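Local structure of acinetobacter secreted protease CpaA (Acinetobacter nosocomialis M2, 6O38) at residues A[177-181]-A[519-523]; A[184-188]-A[543-547]; A[356-360]-A[371-375]. The protein is a zinc metalloprotease that is exported by the type II secretion system and binds its chaperone, CpaB. All coordinates share one frame; numbering follows the deposited sequence.

Interaction 1 of 3, residues A[177-181]-A[519-523]; sequences YYSAL and AHPLG
The phenol ring of Tyr-178 receives Leu-522 on one face, while His-520 is flanked by two neighbours in its own turn, Pro-521 and Leu-522, and meets Leu-181 obliquely. This places the end of a beta hairpin from a StcE-type beta-sandwich domain (strand 172-178, turning into 183-195) against a type I turn, His-520 to Gly-523, in the long loop region that follows the zinc-binding helix 496-504. Leu-522 CD2 makes a CH-pi contact, 3.9 Å from the Tyr-178 ring centroid and 22° off the normal, displaced toward CE2 and CZ. The phenol OH, at the rim of this contact, hydrogen-bonds to Glu-187 OE1.

On the imidazole, Pro-521 CD sits over one face near the rim, and Leu-522 CA lies in plane at the edge. ND1 accepts a bond from Leu-522 N at 3.0 Å, which fixes the rotation of the ring within the turn. With CG of His-520 anti to the backbone N (chi1 -166°), the imidazole swings toward Leu-181, whose CD2 approaches His-520 NE2 to 3.8 Å. The fork of Leu-181 suits this spot: both methyls lie against the imidazole, and CD1 also meets Leu-522 CD1 at 3.9 Å while CD2 also meets Pro-521 CD. Proline fits the second turn position, where a phi near -60° is needed, and offers a compact apolar flank: its CG rests 3.9 Å from Ala-180 CB.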
loop_
_atom_site.group_PDB
_atom_site.type_symbol
_atom_site.label_atom_id
_atom_site.label_comp_id
_atom_site.label_asym_id
_atom_site.label_seq_id
_atom_site.Cartn_x
_atom_site.Cartn_y
_atom_site.Cartn_z
ATOM N N TYR A 177 -1.943 20.263 6.034
ATOM C CA TYR A 177 -1.708 20.428 7.462
ATOM C C TYR A 177 -2.481 19.376 8.249
ATOM O O TYR A 177 -3.688 19.204 8.052
ATOM C CB TYR A 177 -2.111 21.832 7.913
ATOM C CG TYR A 177 -1.747 22.144 9.347
ATOM C CD1 TYR A 177 -0.450 22.504 9.690
ATOM C CD2 TYR A 177 -2.699 22.082 10.356
ATOM C CE1 TYR A 177 -0.111 22.793 10.999
ATOM C CE2 TYR A 177 -2.370 22.368 11.667
ATOM C CZ TYR A 177 -1.075 22.723 11.983
ATOM O OH TYR A 177 -0.741 23.009 13.287
ATOM N N TYR A 178 -1.779 18.678 9.138
ATOM C CA TYR A 178 -2.373 17.680 10.022
ATOM C C TYR A 178 -2.334 18.227 11.443
ATOM O O TYR A 178 -1.257 18.349 12.037
ATOM C CB TYR A 178 -1.629 16.349 9.927
ATOM C CG TYR A 178 -1.897 15.569 8.660
ATOM C CD1 TYR A 178 -1.416 16.009 7.433
ATOM C CD2 TYR A 178 -2.619 14.383 8.693
ATOM C CE1 TYR A 178 -1.654 15.296 6.274
ATOM C CE2 TYR A 178 -2.862 13.663 7.539
ATOM C CZ TYR A 178 -2.378 14.123 6.333
ATOM O OH TYR A 178 -2.616 13.409 5.180
ATOM N N SER A 179 -3.509 18.555 11.989
ATOM C CA SER A 179 -3.563 19.087 13.346
ATOM C C SER A 179 -3.189 18.031 14.379
ATOM O O SER A 179 -2.739 18.376 15.478
ATOM C CB SER A 179 -4.953 19.652 13.639
ATOM O OG SER A 179 -5.966 18.734 13.271
ATOM N N ALA A 180 -3.372 16.749 14.052
ATOM C CA ALA A 180 -2.919 15.688 14.946
ATOM C C ALA A 180 -1.403 15.696 15.098
ATOM O O ALA A 180 -0.880 15.255 16.128
ATOM C CB ALA A 180 -3.397 14.329 14.437
ATOM N N LEU A 181 -0.685 16.189 14.087
ATOM C CA LEU A 181 0.763 16.318 14.146
ATOM C C LEU A 181 1.236 17.748 14.346
ATOM O O LEU A 181 2.401 17.949 14.705
ATOM C CB LEU A 181 1.403 15.772 12.861
ATOM C CG LEU A 181 1.285 14.275 12.575
ATOM C CD1 LEU A 181 1.863 13.956 11.205
ATOM C CD2 LEU A 181 1.988 13.470 13.653
ATOM N N ALA A 519 1.500 3.401 16.374
ATOM C CA ALA A 519 0.337 4.187 15.983
ATOM C C ALA A 519 0.791 5.559 15.504
ATOM O O ALA A 519 1.615 6.209 16.158
ATOM C CB ALA A 519 -0.645 4.328 17.148
ATOM N N HIS A 520 0.250 5.999 14.364
ATOM C CA HIS A 520 0.650 7.270 13.779
ATOM C C HIS A 520 -0.437 7.740 12.831
ATOM O O HIS A 520 -1.028 6.906 12.130
ATOM C CB HIS A 520 1.983 7.139 13.033
ATOM C CG HIS A 520 2.620 8.451 12.694
ATOM N ND1 HIS A 520 2.299 9.164 11.558
ATOM C CD2 HIS A 520 3.559 9.180 13.341
ATOM C CE1 HIS A 520 3.012 10.275 11.522
ATOM N NE2 HIS A 520 3.784 10.309 12.592
ATOM N N PRO A 521 -0.737 9.041 12.785
ATOM C CA PRO A 521 -1.804 9.519 11.887
ATOM C C PRO A 521 -1.528 9.272 10.414
ATOM O O PRO A 521 -2.478 9.237 9.623
ATOM C CB PRO A 521 -1.875 11.021 12.198
ATOM C CG PRO A 521 -1.305 11.151 13.574
ATOM C CD PRO A 521 -0.227 10.112 13.656
ATOM N N LEU A 522 -0.267 9.107 10.016
ATOM C CA LEU A 522 0.093 8.884 8.622
ATOM C C LEU A 522 0.242 7.407 8.282
ATOM O O LEU A 522 0.713 7.077 7.188
ATOM C CB LEU A 522 1.388 9.627 8.286
ATOM C CG LEU A 522 1.355 11.152 8.408
ATOM C CD1 LEU A 522 2.724 11.736 8.104
ATOM C CD2 LEU A 522 0.296 11.746 7.490
ATOM N N GLY A 523 -0.147 6.514 9.188
ATOM C CA GLY A 523 -0.024 5.090 8.953
ATOM C C GLY A 523 0.409 4.337 10.192
ATOM O O GLY A 523 1.406 4.691 10.827
#

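Interaction 2 of 3, residues A[184-188]-A[543-547]; sequences WVPEY and PKYGV
Tyr-545 lays its ring across Val-185 and stretches its hydroxyl toward Glu-187, joining a loop between helices 496-504 and 557-569 to strand 183-195 of a StcE-type beta-sandwich domain. Its CB starts off to one side of the strand; with CG anti to the carbonyl carbon (chi1 -57°), the ring is brought round to it. CD1 is the first atom to land, 3.5 Å from Val-185 CG1, a methyl that approaches obliquely. One atom further, CE1 stays beside that methyl and also has Pro-186 O at 3.7 Å, near the ring plane at its edge. At the tip, OH stands 3.3 Å from Glu-187 OE2 and slightly farther from OE1, so any bonding here is weak, with carboxylate and ring planes 82° apart. Over the centre of one face lies CG of the adjacent Lys-544, 3.7 Å above the plane.

Lys-544 then runs out nearly extended and bends only at its last torsion (chi4 42°), which leads NZ to a weak bond with Glu-187 O at 3.4 Å. The same lysine packs against Glu-146 of the chaperone CpaB. Glu-187 belongs to a classic beta bulge with Tyr-188, opposite Trp-174, its OE1 being already engaged by Tyr-178 OH.

Lys-544 NZ stays 4.5 Å from Glu-187 OE2, too far for a salt bridge. With long polar bonds and one close apolar touch, the contact appears to depend more on the fit of an amphipathic tyrosine than on strong bonds.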
loop_
_atom_site.group_PDB
_atom_site.type_symbol
_atom_site.label_atom_id
_atom_site.label_comp_id
_atom_site.label_asym_id
_atom_site.label_seq_id
_atom_site.Cartn_x
_atom_site.Cartn_y
_atom_site.Cartn_z
ATOM N N TRP A 184 2.906 20.577 8.662
ATOM C CA TRP A 184 2.584 20.514 7.243
ATOM C C TRP A 184 3.252 19.283 6.644
ATOM O O TRP A 184 4.473 19.120 6.749
ATOM C CB TRP A 184 3.043 21.784 6.529
ATOM C CG TRP A 184 2.262 23.004 6.906
ATOM C CD1 TRP A 184 2.552 23.886 7.905
ATOM C CD2 TRP A 184 1.064 23.481 6.284
ATOM N NE1 TRP A 184 1.606 24.882 7.946
ATOM C CE2 TRP A 184 0.681 24.656 6.960
ATOM C CE3 TRP A 184 0.276 23.027 5.221
ATOM C CZ2 TRP A 184 -0.454 25.384 6.610
ATOM C CZ3 TRP A 184 -0.851 23.752 4.874
ATOM C CH2 TRP A 184 -1.204 24.917 5.566
ATOM N N VAL A 185 2.463 18.423 6.022
ATOM C CA VAL A 185 2.929 17.142 5.497
ATOM C C VAL A 185 2.952 17.228 3.977
ATOM O O VAL A 185 1.946 17.620 3.375
ATOM C CB VAL A 185 2.036 15.975 5.961
ATOM C CG1 VAL A 185 2.458 14.686 5.286
ATOM C CG2 VAL A 185 2.099 15.834 7.474
ATOM N N PRO A 186 4.063 16.884 3.324
ATOM C CA PRO A 186 4.102 16.930 1.857
ATOM C C PRO A 186 3.202 15.863 1.251
ATOM O O PRO A 186 3.288 14.684 1.604
ATOM C CB PRO A 186 5.580 16.678 1.524
ATOM C CG PRO A 186 6.324 16.819 2.819
ATOM C CD PRO A 186 5.357 16.497 3.909
ATOM N N GLU A 187 2.332 16.286 0.335
ATOM C CA GLU A 187 1.443 15.378 -0.374
ATOM C C GLU A 187 1.820 15.175 -1.832
ATOM O O GLU A 187 1.540 14.109 -2.384
ATOM C CB GLU A 187 -0.007 15.878 -0.301
ATOM C CG GLU A 187 -0.623 15.824 1.092
ATOM C CD GLU A 187 -0.865 14.404 1.584
ATOM O OE1 GLU A 187 -1.195 14.239 2.777
ATOM O OE2 GLU A 187 -0.725 13.454 0.785
ATOM N N TYR A 188 2.446 16.165 -2.463
ATOM C CA TYR A 188 2.959 16.013 -3.818
ATOM C C TYR A 188 4.178 16.905 -3.983
ATOM O O TYR A 188 4.131 18.093 -3.650
ATOM C CB TYR A 188 1.899 16.363 -4.868
ATOM C CG TYR A 188 2.430 16.336 -6.284
ATOM C CD1 TYR A 188 2.584 15.135 -6.965
ATOM C CD2 TYR A 188 2.785 17.509 -6.937
ATOM C CE1 TYR A 188 3.074 15.104 -8.258
ATOM C CE2 TYR A 188 3.276 17.489 -8.229
ATOM C CZ TYR A 188 3.418 16.284 -8.885
ATOM O OH TYR A 188 3.905 16.260 -10.171
ATOM N N PRO A 543 6.247 4.171 3.458
ATOM C CA PRO A 543 6.655 4.305 2.047
ATOM C C PRO A 543 6.413 5.686 1.463
ATOM O O PRO A 543 7.257 6.190 0.712
ATOM C CB PRO A 543 5.807 3.234 1.346
ATOM C CG PRO A 543 5.523 2.226 2.413
ATOM C CD PRO A 543 5.341 3.030 3.668
ATOM N N LYS A 544 5.286 6.319 1.787
ATOM C CA LYS A 544 4.954 7.617 1.215
ATOM C C LYS A 544 5.562 8.782 1.990
ATOM O O LYS A 544 6.113 9.709 1.387
ATOM C CB LYS A 544 3.432 7.784 1.144
ATOM C CG LYS A 544 2.989 9.150 0.647
ATOM C CD LYS A 544 1.513 9.172 0.289
ATOM C CE LYS A 544 1.150 10.464 -0.426
ATOM N NZ LYS A 544 2.186 10.863 -1.418
ATOM N N TYR A 545 5.473 8.754 3.318
ATOM C CA TYR A 545 5.830 9.915 4.122
ATOM C C TYR A 545 7.193 9.804 4.792
ATOM O O TYR A 545 7.730 10.826 5.232
ATOM C CB TYR A 545 4.752 10.162 5.181
ATOM C CG TYR A 545 3.382 10.359 4.571
ATOM C CD1 TYR A 545 3.053 11.543 3.927
ATOM C CD2 TYR A 545 2.424 9.355 4.626
ATOM C CE1 TYR A 545 1.805 11.726 3.361
ATOM C CE2 TYR A 545 1.173 9.529 4.063
ATOM C CZ TYR A 545 0.869 10.717 3.433
ATOM O OH TYR A 545 -0.375 10.896 2.871
ATOM N N GLY A 546 7.761 8.603 4.884
ATOM C CA GLY A 546 9.087 8.434 5.436
ATOM C C GLY A 546 9.157 8.328 6.942
ATOM O O GLY A 546 10.266 8.290 7.490
ATOM N N VAL A 547 8.017 8.290 7.633
ATOM C CA VAL A 547 8.021 8.164 9.084
ATOM C C VAL A 547 8.582 6.803 9.474
ATOM O O VAL A 547 8.162 5.764 8.949
ATOM C CB VAL A 547 6.605 8.365 9.645
ATOM C CG1 VAL A 547 6.591 8.146 11.150
ATOM C CG2 VAL A 547 6.090 9.752 9.296
#

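Interaction 3 of 3, residues A[356-360]-A[371-375]; sequences GENRR and DSYTI
Arg-360 folds its guanidinium across Asp-371, whose carbonyl O lies over one face of the group while its carboxylate makes a salt bridge. The pair sits in the antiparallel beta hairpin of strands 358-364 and 367-381. NE donates to Asp-371 OD2 at 2.6 Å, meeting the anti side of a carboxylate turned 80° from the guanidinium. A bend at chi3 (74°) brings NE there, while Tyr-417 OH and Ala-414 O take NH1 and NH2. Arginine, with five N-H bonds to give, suits so many acceptors.

The backbones bond directly where Asp-371 N donates to Arg-360 O, 3.0 Å away. Next along, Ser-372 OG replaces a main-chain carbonyl: chi1 of 66° puts it between its own N and carbonyl carbon, and it accepts from Arg-360 N at 3.0 Å. Beside it a water accepts from Arg-359 NE and donates to Arg-360 O and Ser-372 O.

Glu-357, extended beyond CG, accepts from Thr-374 OG1 on OE2 and forms a long, weak salt bridge with Arg-359, whose NH2 bonds Thr-351 OG1. Where the strands draw apart, a second water is bound to Ser-372 OG and donates to both Asn-358 O, at 2.6 Å, and Thr-374 OG1.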
loop_
_atom_site.group_PDB
_atom_site.type_symbol
_atom_site.label_atom_id
_atom_site.label_comp_id
_atom_site.label_asym_id
_atom_site.label_seq_id
_atom_site.Cartn_x
_atom_site.Cartn_y
_atom_site.Cartn_z
ATOM N N GLY A 356 2.530 -25.357 -0.907
ATOM C CA GLY A 356 1.905 -24.277 -0.175
ATOM C C GLY A 356 2.835 -23.481 0.712
ATOM O O GLY A 356 2.364 -22.600 1.441
ATOM N N GLU A 357 4.135 -23.756 0.677
ATOM C CA GLU A 357 5.094 -23.144 1.582
ATOM C C GLU A 357 5.771 -21.949 0.922
ATOM O O GLU A 357 6.060 -21.968 -0.279
ATOM C CB GLU A 357 6.150 -24.162 2.022
ATOM C CG GLU A 357 6.948 -23.742 3.247
ATOM C CD GLU A 357 7.900 -24.823 3.725
ATOM O OE1 GLU A 357 7.881 -25.933 3.148
ATOM O OE2 GLU A 357 8.666 -24.566 4.678
ATOM N N ASN A 358 6.020 -20.914 1.717
ATOM C CA ASN A 358 6.827 -19.770 1.315
ATOM C C ASN A 358 8.154 -19.832 2.055
ATOM O O ASN A 358 8.180 -20.054 3.271
ATOM C CB ASN A 358 6.110 -18.452 1.620
ATOM C CG ASN A 358 4.946 -18.188 0.687
ATOM O OD1 ASN A 358 5.064 -17.420 -0.267
ATOM N ND2 ASN A 358 3.811 -18.821 0.961
ATOM N N ARG A 359 9.252 -19.647 1.326
ATOM C CA ARG A 359 10.575 -19.752 1.924
ATOM C C ARG A 359 11.454 -18.623 1.419
ATOM O O ARG A 359 11.547 -18.399 0.208
ATOM C CB ARG A 359 11.229 -21.102 1.604
ATOM C CG ARG A 359 10.531 -22.289 2.233
ATOM C CD ARG A 359 11.016 -22.511 3.651
ATOM N NE ARG A 359 12.421 -22.895 3.702
ATOM C CZ ARG A 359 12.851 -24.149 3.743
ATOM N NH1 ARG A 359 11.985 -25.153 3.735
ATOM N NH2 ARG A 359 14.149 -24.398 3.795
ATOM N N ARG A 360 12.093 -17.914 2.345
ATOM C CA ARG A 360 12.983 -16.812 2.016
ATOM C C ARG A 360 14.393 -17.133 2.489
ATOM O O ARG A 360 14.585 -17.679 3.581
ATOM C CB ARG A 360 12.510 -15.489 2.637
ATOM C CG ARG A 360 13.385 -14.295 2.267
ATOM C CD ARG A 360 12.755 -12.966 2.658
ATOM N NE ARG A 360 12.806 -12.730 4.096
ATOM C CZ ARG A 360 11.763 -12.854 4.910
ATOM N NH1 ARG A 360 10.581 -13.210 4.423
ATOM N NH2 ARG A 360 11.900 -12.621 6.207
ATOM N N ASP A 371 16.142 -17.457 6.114
ATOM C CA ASP A 371 15.637 -16.163 6.556
ATOM C C ASP A 371 14.155 -16.200 6.920
ATOM O O ASP A 371 13.553 -15.138 7.122
ATOM C CB ASP A 371 15.889 -15.098 5.479
ATOM C CG ASP A 371 15.803 -13.680 6.022
ATOM O OD1 ASP A 371 16.469 -13.387 7.038
ATOM O OD2 ASP A 371 15.069 -12.859 5.432
ATOM N N SER A 372 13.550 -17.382 7.015
ATOM C CA SER A 372 12.149 -17.479 7.400
ATOM C C SER A 372 11.868 -18.877 7.927
ATOM O O SER A 372 12.502 -19.851 7.512
ATOM C CB SER A 372 11.216 -17.160 6.227
ATOM O OG SER A 372 11.332 -18.130 5.201
ATOM N N TYR A 373 10.915 -18.959 8.851
ATOM C CA TYR A 373 10.453 -20.221 9.411
ATOM C C TYR A 373 8.976 -20.404 9.094
ATOM O O TYR A 373 8.186 -19.462 9.210
ATOM C CB TYR A 373 10.680 -20.273 10.925
ATOM C CG TYR A 373 12.098 -19.950 11.335
ATOM C CD1 TYR A 373 13.097 -20.914 11.269
ATOM C CD2 TYR A 373 12.441 -18.682 11.784
ATOM C CE1 TYR A 373 14.396 -20.625 11.641
ATOM C CE2 TYR A 373 13.739 -18.383 12.158
ATOM C CZ TYR A 373 14.712 -19.358 12.084
ATOM O OH TYR A 373 16.005 -19.066 12.455
ATOM N N THR A 374 8.604 -21.617 8.697
ATOM C CA THR A 374 7.243 -21.904 8.264
ATOM C C THR A 374 6.399 -22.315 9.464
ATOM O O THR A 374 6.713 -23.297 10.145
ATOM C CB THR A 374 7.231 -23.004 7.204
ATOM O OG1 THR A 374 8.000 -22.583 6.070
ATOM C CG2 THR A 374 5.806 -23.300 6.762
ATOM N N ILE A 375 5.328 -21.570 9.714
ATOM C CA ILE A 375 4.385 -21.868 10.785
ATOM C C ILE A 375 3.149 -22.492 10.147
ATOM O O ILE A 375 2.393 -21.815 9.443
ATOM C CB ILE A 375 4.027 -20.612 11.590
ATOM C CG1 ILE A 375 5.283 -20.013 12.228
ATOM C CG2 ILE A 375 2.988 -20.938 12.654
ATOM C CD1 ILE A 375 5.029 -18.736 12.997
HETATM O O HOH W 1 9.343 -20.146 5.540
HETATM O O HOH W 2 13.465 -20.348 4.905
#

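In the fold
Interactions 1 and 2 are neighbouring surface contacts, their centres 11 Å apart, in which one hairpin, strands 172-178 and 183-195, meets two parts of the long region between helices 496-504 and 557-569. They touch each other: Leu-522 CB packs on Tyr-545 CD2, and Tyr-178 CD1 on Val-185 CG2. No hydrogen bond crosses interaction 1, which rests on van der Waals and CH-pi contacts; interaction 2 adds weak polar reach and borders the chaperone. Interaction 3 lies about 33 to 35 Å from both, centre to centre, and is partly buried. It stays inside one hairpin, beside strand 416-425, and relies on charge, hydroxyls and water. Interactions 1 and 2 thus join distant parts of the chain, whereas interaction 3 closes strands adjacent in sequence.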